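Local coordinates for histidinol-phosphatase (Listeria monocytogenes serotype 4b str. H7858, PDB 6NLR), which probably hydrolyses histidinol phosphate to histidinol and phosphate in histidine biosynthesis, using a trinuclear metal centre, at residues T7-C12 against Y35-H40; Y70-M75 against I88-E93. All coordinates share one frame; numbering follows the deposited sequence.

In the fold
Interactions 1 and 2 are both buried and share the parallel part of one mixed sheet of the PHP domain, where strands 34-40 and 87-95 are neighbours. Interaction 1 joins the loop after strand 3-7 to strand 34-40 and is largely polar: a buried glutamate organises the loop beside two metal-bound histidines. Interaction 2 lays helix 68-81 on strand 87-95; its chemistry is mostly aromatic and aliphatic, with one hydroxyl-to-carbonyl bond, and its strand reaches the metal centre at Glu93. The two contacts meet through a salt bridge between Glu10 and Lys74, and His8 and Glu93 bind the same cobalt ion.

Interaction 1 of 2, residues T7-C12 against Y35-H40; sequences THTEFC and YSIVEH. With MN (manganese (II) ion), chain D; CO (cobalt (II) ion), chain F.
The backbones of Thr7-Cys12 and Tyr35-His40 meet where Thr7 O accepts from Val38 N (3.0 Å), before the loop makes a type I turn from Thr9 to Cys12. Thr7 has two uses for its small branched side chain. OG1 donates to Ser36 O at 2.7 Å, while CG2 lies over one face of the Tyr35 ring in a CH-pi contact. A water donates to Thr7 OG1 and His8 O and also bonds Tyr35 OH.

Glu39 organises the loop; a carboxylate suits this place because its two oxygens can serve several donors at once. Its chain bends at chi2 (50°), turning the carboxylate to the loop, where OE1 takes the hydroxyl of Thr9 on its anti lone pair at 2.7 Å and a weak bond from Thr9 N. Threonine fits here because OG1 also accepts from Phe11 N, forming an ST turn. OE2 receives His8 ND1 (2.9 Å) from above the carboxylate plane, and His40 N from the same face. This is a His-carboxylate pair at the C-terminal end of parallel strands, as in PHP barrels: the bond from ND1 holds the ring's rotation with NE2 turned to cobalt, 2.2 Å away. His6, Glu93 and Asp258 complete the protein ligands of that ion.

The His8 and His40 rings form an offset stack, planes at 17°, with His8 CE1 over one face of His40. NE2 of His40 binds a manganese ion at 2.1 Å, shared with His14 and His260. Cys12 SG sits at the edge of the His40 ring, and the methyl groups Thr9 CG2 and Ile37 CG2 pack tightly at 3.4 Å.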
ATOM      1  N   THR A   7       6.540  -3.534   4.980  1.00 21.17           N
ATOM      2  CA  THR A   7       6.201  -4.496   6.068  1.00 21.93           C
ATOM      3  C   THR A   7       5.421  -3.797   7.179  1.00 21.99           C
ATOM      4  O   THR A   7       5.534  -2.547   7.330  1.00 23.43           O
ATOM      5  CB  THR A   7       7.448  -5.173   6.648  1.00 24.50           C
ATOM      6  OG1 THR A   7       8.154  -4.230   7.464  1.00 21.77           O
ATOM      7  CG2 THR A   7       8.340  -5.717   5.558  1.00 24.44           C
ATOM      8  N   HIS A   8       4.709  -4.609   7.942  1.00 22.45           N
ATOM      9  CA  HIS A   8       3.832  -4.212   9.069  1.00 22.11           C
ATOM     10  C   HIS A   8       4.311  -4.913  10.342  1.00 23.81           C
ATOM     11  O   HIS A   8       5.275  -5.706  10.265  1.00 21.13           O
ATOM     12  CB  HIS A   8       2.369  -4.490   8.679  1.00 21.83           C
ATOM     13  CG  HIS A   8       1.927  -3.638   7.534  1.00 22.31           C
ATOM     14  ND1 HIS A   8       1.513  -2.329   7.712  1.00 22.44           N
ATOM     15  CD2 HIS A   8       1.910  -3.858   6.202  1.00 23.81           C
ATOM     16  CE1 HIS A   8       1.204  -1.806   6.535  1.00 23.03           C
ATOM     17  NE2 HIS A   8       1.479  -2.715   5.590  1.00 20.98           N
ATOM     18  N   THR A   9       3.645  -4.643  11.468  1.00 24.16           N
ATOM     19  CA  THR A   9       4.122  -4.972  12.829  1.00 24.30           C
ATOM     20  C   THR A   9       2.948  -5.371  13.715  1.00 24.45           C
ATOM     21  O   THR A   9       1.793  -5.373  13.226  1.00 24.08           O
ATOM     22  CB  THR A   9       4.825  -3.751  13.444  1.00 27.11           C
ATOM     23  OG1 THR A   9       3.860  -2.734  13.742  1.00 28.09           O
ATOM     24  CG2 THR A   9       5.878  -3.171  12.532  1.00 27.20           C
ATOM     25  N   GLU A  10       3.234  -5.642  14.990  1.00 27.35           N
ATOM     26  CA  GLU A  10       2.211  -5.883  16.043  1.00 30.53           C
ATOM     27  C   GLU A  10       1.365  -4.617  16.255  1.00 30.35           C
ATOM     28  O   GLU A  10       0.304  -4.745  16.865  1.00 32.30           O
ATOM     29  CB  GLU A  10       2.843  -6.380  17.351  1.00 32.20           C
ATOM     30  CG  GLU A  10       3.734  -5.363  18.076  1.00 32.56           C
ATOM     31  CD  GLU A  10       5.190  -5.252  17.601  1.00 32.12           C
ATOM     32  OE1 GLU A  10       5.535  -5.753  16.487  1.00 31.25           O
ATOM     33  OE2 GLU A  10       5.977  -4.618  18.316  1.00 30.87           O
ATOM     34  N   PHE A  11       1.769  -3.446  15.753  1.00 30.20           N
ATOM     35  CA  PHE A  11       0.978  -2.186  15.892  1.00 30.98           C
ATOM     36  C   PHE A  11      -0.169  -2.146  14.871  1.00 34.45           C
ATOM     37  O   PHE A  11      -0.984  -1.228  14.907  1.00 43.23           O
ATOM     38  CB  PHE A  11       1.895  -0.961  15.823  1.00 31.29           C
ATOM     39  CG  PHE A  11       2.656  -0.734  17.106  1.00 33.41           C
ATOM     40  CD1 PHE A  11       3.881  -1.347  17.333  1.00 34.70           C
ATOM     41  CD2 PHE A  11       2.137   0.070  18.108  1.00 35.07           C
ATOM     42  CE1 PHE A  11       4.568  -1.151  18.521  1.00 33.50           C
ATOM     43  CE2 PHE A  11       2.815   0.251  19.302  1.00 34.08           C
ATOM     44  CZ  PHE A  11       4.035  -0.348  19.503  1.00 34.07           C
ATOM     45  N   CYS A  12      -0.235  -3.122  13.970  1.00 33.94           N
ATOM     46  CA  CYS A  12      -1.312  -3.234  12.959  1.00 33.18           C
ATOM     47  C   CYS A  12      -2.473  -4.021  13.568  1.00 31.95           C
ATOM     48  O   CYS A  12      -2.341  -5.223  13.780  1.00 34.12           O
ATOM     49  CB  CYS A  12      -0.809  -3.935  11.704  1.00 31.00           C
ATOM     50  SG  CYS A  12      -2.090  -4.021  10.440  1.00 34.42           S
ATOM     51  N   TYR A  35      15.251  -3.178   4.832  1.00 26.44           N
ATOM     52  CA  TYR A  35      13.927  -3.566   5.368  1.00 25.88           C
ATOM     53  C   TYR A  35      13.223  -2.314   5.886  1.00 26.71           C
ATOM     54  O   TYR A  35      13.782  -1.657   6.784  1.00 29.25           O
ATOM     55  CB  TYR A  35      14.167  -4.643   6.423  1.00 25.43           C
ATOM     56  CG  TYR A  35      12.943  -5.284   7.020  1.00 25.61           C
ATOM     57  CD1 TYR A  35      12.259  -4.662   8.051  1.00 25.76           C
ATOM     58  CD2 TYR A  35      12.516  -6.536   6.620  1.00 26.93           C
ATOM     59  CE1 TYR A  35      11.178  -5.258   8.666  1.00 26.59           C
ATOM     60  CE2 TYR A  35      11.417  -7.138   7.208  1.00 28.45           C
ATOM     61  CZ  TYR A  35      10.753  -6.504   8.244  1.00 27.10           C
ATOM     62  OH  TYR A  35       9.691  -7.087   8.873  1.00 27.14           O
ATOM     63  N   SER A  36      12.045  -2.003   5.345  1.00 23.82           N
ATOM     64  CA  SER A  36      11.231  -0.833   5.748  1.00 24.09           C
ATOM     65  C   SER A  36      10.012  -1.298   6.550  1.00 24.70           C
ATOM     66  O   SER A  36       9.215  -2.134   6.075  1.00 22.31           O
ATOM     67  CB  SER A  36      10.849   0.022   4.559  1.00 25.53           C
ATOM     68  OG  SER A  36      11.988   0.677   4.021  1.00 25.97           O
ATOM     69  N   ILE A  37       9.896  -0.748   7.752  1.00 23.31           N
ATOM     70  CA  ILE A  37       8.700  -0.838   8.608  1.00 25.19           C
ATOM     71  C   ILE A  37       7.848   0.379   8.274  1.00 26.66           C
ATOM     72  O   ILE A  37       8.259   1.506   8.634  1.00 25.74           O
ATOM     73  CB  ILE A  37       9.090  -0.883  10.084  1.00 26.24           C
ATOM     74  CG1 ILE A  37      10.037  -2.051  10.370  1.00 27.91           C
ATOM     75  CG2 ILE A  37       7.830  -0.933  10.938  1.00 27.82           C
ATOM     76  CD1 ILE A  37      10.753  -1.928  11.686  1.00 31.08           C
ATOM     77  N   VAL A  38       6.730   0.147   7.592  1.00 22.75           N
ATOM     78  CA  VAL A  38       5.828   1.222   7.141  1.00 25.22           C
ATOM     79  C   VAL A  38       4.423   0.882   7.639  1.00 24.05           C
ATOM     80  O   VAL A  38       3.549   0.466   6.847  1.00 24.20           O
ATOM     81  CB  VAL A  38       5.944   1.452   5.620  1.00 25.26           C
ATOM     82  CG1 VAL A  38       7.234   2.198   5.305  1.00 26.11           C
ATOM     83  CG2 VAL A  38       5.886   0.158   4.826  1.00 26.29           C
ATOM     84  N   GLU A  39       4.230   1.046   8.937  1.00 24.18           N
ATOM     85  CA  GLU A  39       2.954   0.710   9.597  1.00 23.49           C
ATOM     86  C   GLU A  39       1.868   1.676   9.106  1.00 25.66           C
ATOM     87  O   GLU A  39       2.187   2.844   8.755  1.00 21.57           O
ATOM     88  CB  GLU A  39       3.121   0.750  11.109  1.00 25.65           C
ATOM     89  CG  GLU A  39       1.957   0.115  11.815  1.00 27.30           C
ATOM     90  CD  GLU A  39       1.628  -1.266  11.254  1.00 24.89           C
ATOM     91  OE1 GLU A  39       2.270  -2.228  11.681  1.00 25.32           O
ATOM     92  OE2 GLU A  39       0.743  -1.335  10.376  1.00 25.98           O
ATOM     93  N   HIS A  40       0.613   1.224   9.088  1.00 22.82           N
ATOM     94  CA  HIS A  40      -0.534   2.098   8.741  1.00 25.68           C
ATOM     95  C   HIS A  40      -0.578   3.331   9.641  1.00 26.95           C
ATOM     96  O   HIS A  40      -0.612   3.167  10.881  1.00 26.78           O
ATOM     97  CB  HIS A  40      -1.834   1.330   8.878  1.00 28.88           C
ATOM     98  CG  HIS A  40      -1.900   0.199   7.931  1.00 27.61           C
ATOM     99  ND1 HIS A  40      -2.108   0.403   6.585  1.00 32.07           N
ATOM    100  CD2 HIS A  40      -1.796  -1.129   8.132  1.00 28.92           C
ATOM    101  CE1 HIS A  40      -2.141  -0.772   5.978  1.00 28.30           C
ATOM    102  NE2 HIS A  40      -1.946  -1.722   6.908  1.00 29.91           N
TER
HETATM  103 MN    MN D 301      -2.335  -3.815   6.696  0.83 27.66          MN
HETATM  104 CO    CO F 303       0.603  -2.459   3.589  1.00 22.38          CO
HETATM  105  O   HOH W   1       7.903  -5.258   9.890  1.00 24.82           O
HETATM  106  O   HOH W   2      -0.729  -2.283   1.839  1.00 18.48           O

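Interaction 2 of 2, residues Y70-M75 against I88-E93; sequences YYFKKM and IHIGFE. With MN (manganese (II) ion), chain E; CO (cobalt (II) ion), chain F.
With CG of Tyr71 swung opposite its backbone N (chi1 169°), the phenol reaches from the helix to strand 88-93, whereas Phe72, with CG opposite its carbonyl carbon, sends its ring to Ile90 and Phe92. The hydroxyl of Tyr71 donates to Gly91 O at 2.7 Å, nearly in line with the C=O bond. Tyrosine suits this place because its ring is long enough to span the helix-to-strand gap and ends in a donor that satisfies a buried carbonyl.

Around that bond the contact is apolar. Phe92 touches both helix aromatics: its CE1 meets Tyr71 CE2 at 3.7 Å, and its CZ meets Phe72 CZ at 3.5 Å. The Phe92 plane is turned moderately from that of Tyr71 but stands almost upright to that of Phe72, at 86°, and both pairs are oblique. Within the helix, Tyr71 CD2 lies above the centre of the Phe72 ring, so the three rings make one aromatic cluster, which Phe107 extends by meeting Phe92 edge-to-face.

Ile90 fills the other part of the interface. Its CG2 approaches Phe72 obliquely, nearest CE1, while CD1 packs against CB of Met75 (a selenomethionine) at 3.7 Å. A beta-branched residue suits the strand and offers two separate arms to the helix. The rest of the Met75 side chain bends away, toward Thr9 and Phe11.

Farther along the strand, Glu93 bridges two metals, OE1 binding cobalt at 2.2 Å and OE2 manganese at 2.1 Å. Residues 70-75 run nearly antiparallel to residues 88-93 (160°), their axes 9.7 Å apart at closest approach, the alpha-on-beta packing of TIM-barrel-like PHP domains, in which strand ends carry the metal ligands.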
ATOM      1  N   TYR A  70       4.909   4.911  21.188  1.00 36.06           N
ATOM      2  CA  TYR A  70       5.247   3.494  21.489  1.00 35.04           C
ATOM      3  C   TYR A  70       5.739   2.820  20.202  1.00 34.38           C
ATOM      4  O   TYR A  70       6.729   2.059  20.249  1.00 32.34           O
ATOM      5  CB  TYR A  70       4.053   2.789  22.134  1.00 38.86           C
ATOM      6  CG  TYR A  70       3.617   3.411  23.446  1.00 42.23           C
ATOM      7  CD1 TYR A  70       4.338   3.209  24.616  1.00 45.33           C
ATOM      8  CD2 TYR A  70       2.505   4.240  23.509  1.00 44.62           C
ATOM      9  CE1 TYR A  70       3.969   3.807  25.810  1.00 50.43           C
ATOM     10  CE2 TYR A  70       2.100   4.817  24.703  1.00 48.92           C
ATOM     11  CZ  TYR A  70       2.837   4.604  25.857  1.00 53.79           C
ATOM     12  OH  TYR A  70       2.447   5.162  27.046  1.00 62.55           O
ATOM     13  N   TYR A  71       5.109   3.136  19.068  1.00 29.77           N
ATOM     14  CA  TYR A  71       5.514   2.622  17.737  1.00 29.32           C
ATOM     15  C   TYR A  71       6.949   3.051  17.428  1.00 29.37           C
ATOM     16  O   TYR A  71       7.781   2.171  17.139  1.00 28.88           O
ATOM     17  CB  TYR A  71       4.569   3.114  16.645  1.00 28.99           C
ATOM     18  CG  TYR A  71       5.050   2.848  15.244  1.00 27.78           C
ATOM     19  CD1 TYR A  71       5.091   1.559  14.747  1.00 27.78           C
ATOM     20  CD2 TYR A  71       5.446   3.877  14.410  1.00 27.64           C
ATOM     21  CE1 TYR A  71       5.516   1.301  13.458  1.00 27.19           C
ATOM     22  CE2 TYR A  71       5.867   3.639  13.115  1.00 27.78           C
ATOM     23  CZ  TYR A  71       5.894   2.344  12.631  1.00 27.54           C
ATOM     24  OH  TYR A  71       6.269   2.078  11.343  1.00 24.96           O
ATOM     25  N   PHE A  72       7.235   4.354  17.510  1.00 27.36           N
ATOM     26  CA  PHE A  72       8.588   4.895  17.228  1.00 29.34           C
ATOM     27  C   PHE A  72       9.606   4.308  18.205  1.00 29.28           C
ATOM     28  O   PHE A  72      10.695   3.935  17.772  1.00 31.17           O
ATOM     29  CB  PHE A  72       8.600   6.424  17.251  1.00 32.30           C
ATOM     30  CG  PHE A  72       8.063   7.010  15.974  1.00 31.88           C
ATOM     31  CD1 PHE A  72       8.662   6.712  14.768  1.00 32.24           C
ATOM     32  CD2 PHE A  72       6.949   7.830  15.980  1.00 31.91           C
ATOM     33  CE1 PHE A  72       8.192   7.263  13.588  1.00 32.43           C
ATOM     34  CE2 PHE A  72       6.472   8.372  14.800  1.00 29.54           C
ATOM     35  CZ  PHE A  72       7.095   8.087  13.614  1.00 32.15           C
ATOM     36  N   LYS A  73       9.267   4.210  19.486  1.00 30.38           N
ATOM     37  CA  LYS A  73      10.211   3.661  20.479  1.00 32.35           C
ATOM     38  C   LYS A  73      10.573   2.218  20.089  1.00 31.53           C
ATOM     39  O   LYS A  73      11.766   1.900  20.059  1.00 32.65           O
ATOM     40  CB  LYS A  73       9.603   3.736  21.877  1.00 34.07           C
ATOM     41  CG  LYS A  73      10.463   3.117  22.959  1.00 35.99           C
ATOM     42  CD  LYS A  73       9.781   3.088  24.291  1.00 39.83           C
ATOM     43  CE  LYS A  73      10.646   2.452  25.353  1.00 42.78           C
ATOM     44  NZ  LYS A  73       9.805   1.959  26.456  1.00 44.31           N
ATOM     45  N   LYS A  74       9.582   1.363  19.821  1.00 30.54           N
ATOM     46  CA  LYS A  74       9.828  -0.074  19.517  1.00 29.42           C
ATOM     47  C   LYS A  74      10.644  -0.186  18.226  1.00 27.57           C
ATOM     48  O   LYS A  74      11.619  -0.926  18.189  1.00 24.50           O
ATOM     49  CB  LYS A  74       8.516  -0.849  19.431  1.00 30.34           C
ATOM     50  CG  LYS A  74       8.646  -2.312  19.010  1.00 31.08           C
ATOM     51  CD  LYS A  74       9.473  -3.139  19.971  1.00 32.81           C
ATOM     52  CE  LYS A  74       9.641  -4.568  19.505  1.00 34.59           C
ATOM     53  NZ  LYS A  74       8.335  -5.264  19.465  1.00 33.75           N
HETATM   54  N   MSE A  75      10.248   0.531  17.163  1.00 27.10           N
HETATM   55  CA  MSE A  75      10.914   0.341  15.880  1.00 27.65           C
HETATM   56  C   MSE A  75      12.356   0.864  15.927  1.00 28.45           C
HETATM   57  O   MSE A  75      13.225   0.289  15.287  1.00 31.11           O
HETATM   58  CB  MSE A  75      10.146   1.015  14.736  1.00 27.49           C
HETATM   59  CG  MSE A  75       8.749   0.463  14.472  1.00 29.24           C
HETATM   60 SE   MSE A  75       8.583  -1.477  14.813  1.00 30.29          SE
HETATM   61  CE  MSE A  75       6.940  -1.676  15.878  1.00 29.13           C
ATOM     62  N   ILE A  88      17.453  -1.005   8.581  1.00 27.96           N
ATOM     63  CA  ILE A  88      15.992  -0.858   8.839  1.00 28.60           C
ATOM     64  C   ILE A  88      15.594   0.606   8.677  1.00 27.74           C
ATOM     65  O   ILE A  88      16.230   1.459   9.287  1.00 30.19           O
ATOM     66  CB  ILE A  88      15.629  -1.452  10.207  1.00 28.86           C
ATOM     67  CG1 ILE A  88      15.881  -2.966  10.177  1.00 29.65           C
ATOM     68  CG2 ILE A  88      14.200  -1.097  10.586  1.00 27.33           C
ATOM     69  CD1 ILE A  88      15.682  -3.676  11.478  1.00 32.17           C
ATOM     70  N   HIS A  89      14.588   0.863   7.856  1.00 26.94           N
ATOM     71  CA  HIS A  89      13.950   2.192   7.724  1.00 26.02           C
ATOM     72  C   HIS A  89      12.622   2.149   8.484  1.00 27.10           C
ATOM     73  O   HIS A  89      12.019   1.060   8.595  1.00 27.90           O
ATOM     74  CB  HIS A  89      13.773   2.594   6.257  1.00 25.99           C
ATOM     75  CG  HIS A  89      15.019   2.568   5.444  1.00 27.93           C
ATOM     76  ND1 HIS A  89      16.070   3.403   5.687  1.00 31.18           N
ATOM     77  CD2 HIS A  89      15.373   1.808   4.370  1.00 30.82           C
ATOM     78  CE1 HIS A  89      17.034   3.173   4.804  1.00 33.39           C
ATOM     79  NE2 HIS A  89      16.623   2.182   3.979  1.00 31.19           N
ATOM     80  N   ILE A  90      12.214   3.290   9.024  1.00 26.98           N
ATOM     81  CA  ILE A  90      10.966   3.437   9.807  1.00 27.01           C
ATOM     82  C   ILE A  90      10.124   4.519   9.149  1.00 25.67           C
ATOM     83  O   ILE A  90      10.609   5.609   8.905  1.00 27.13           O
ATOM     84  CB  ILE A  90      11.280   3.766  11.271  1.00 28.67           C
ATOM     85  CG1 ILE A  90      12.250   2.743  11.874  1.00 30.80           C
ATOM     86  CG2 ILE A  90       9.983   3.870  12.055  1.00 28.74           C
ATOM     87  CD1 ILE A  90      12.770   3.109  13.240  1.00 31.34           C
ATOM     88  N   GLY A  91       8.866   4.220   8.898  1.00 25.99           N
ATOM     89  CA  GLY A  91       7.913   5.222   8.404  1.00 22.73           C
ATOM     90  C   GLY A  91       6.511   4.684   8.453  1.00 22.66           C
ATOM     91  O   GLY A  91       6.203   3.857   9.342  1.00 24.54           O
ATOM     92  N   PHE A  92       5.672   5.171   7.556  1.00 22.36           N
ATOM     93  CA  PHE A  92       4.246   4.799   7.504  1.00 21.60           C
ATOM     94  C   PHE A  92       3.853   4.400   6.096  1.00 20.15           C
ATOM     95  O   PHE A  92       4.407   4.941   5.104  1.00 19.83           O
ATOM     96  CB  PHE A  92       3.389   5.989   7.940  1.00 24.15           C
ATOM     97  CG  PHE A  92       3.656   6.421   9.354  1.00 25.22           C
ATOM     98  CD1 PHE A  92       3.168   5.679  10.424  1.00 26.68           C
ATOM     99  CD2 PHE A  92       4.428   7.543   9.609  1.00 28.12           C
ATOM    100  CE1 PHE A  92       3.433   6.058  11.733  1.00 29.33           C
ATOM    101  CE2 PHE A  92       4.657   7.941  10.918  1.00 29.31           C
ATOM    102  CZ  PHE A  92       4.158   7.202  11.970  1.00 29.99           C
ATOM    103  N   GLU A  93       2.882   3.493   6.030  1.00 20.66           N
ATOM    104  CA  GLU A  93       1.955   3.378   4.895  1.00 19.71           C
ATOM    105  C   GLU A  93       0.870   4.416   5.169  1.00 21.05           C
ATOM    106  O   GLU A  93       0.023   4.200   6.076  1.00 20.94           O
ATOM    107  CB  GLU A  93       1.387   1.979   4.729  1.00 19.72           C
ATOM    108  CG  GLU A  93       0.624   1.850   3.418  1.00 20.69           C
ATOM    109  CD  GLU A  93       0.012   0.491   3.155  1.00 20.49           C
ATOM    110  OE1 GLU A  93       0.160  -0.386   4.028  1.00 19.24           O
ATOM    111  OE2 GLU A  93      -0.600   0.320   2.071  1.00 21.65           O
TER
HETATM  112 MN    MN E 302      -2.061  -1.092   1.626  0.78 16.40          MN
HETATM  113 CO    CO F 303       0.603  -2.459   3.589  1.00 22.38          CO
HETATM  114  O   HOH W   3      -3.532  -2.715   0.855  1.00 42.97           O
HETATM  115  O   HOH W   2      -0.729  -2.283   1.839  1.00 18.48           O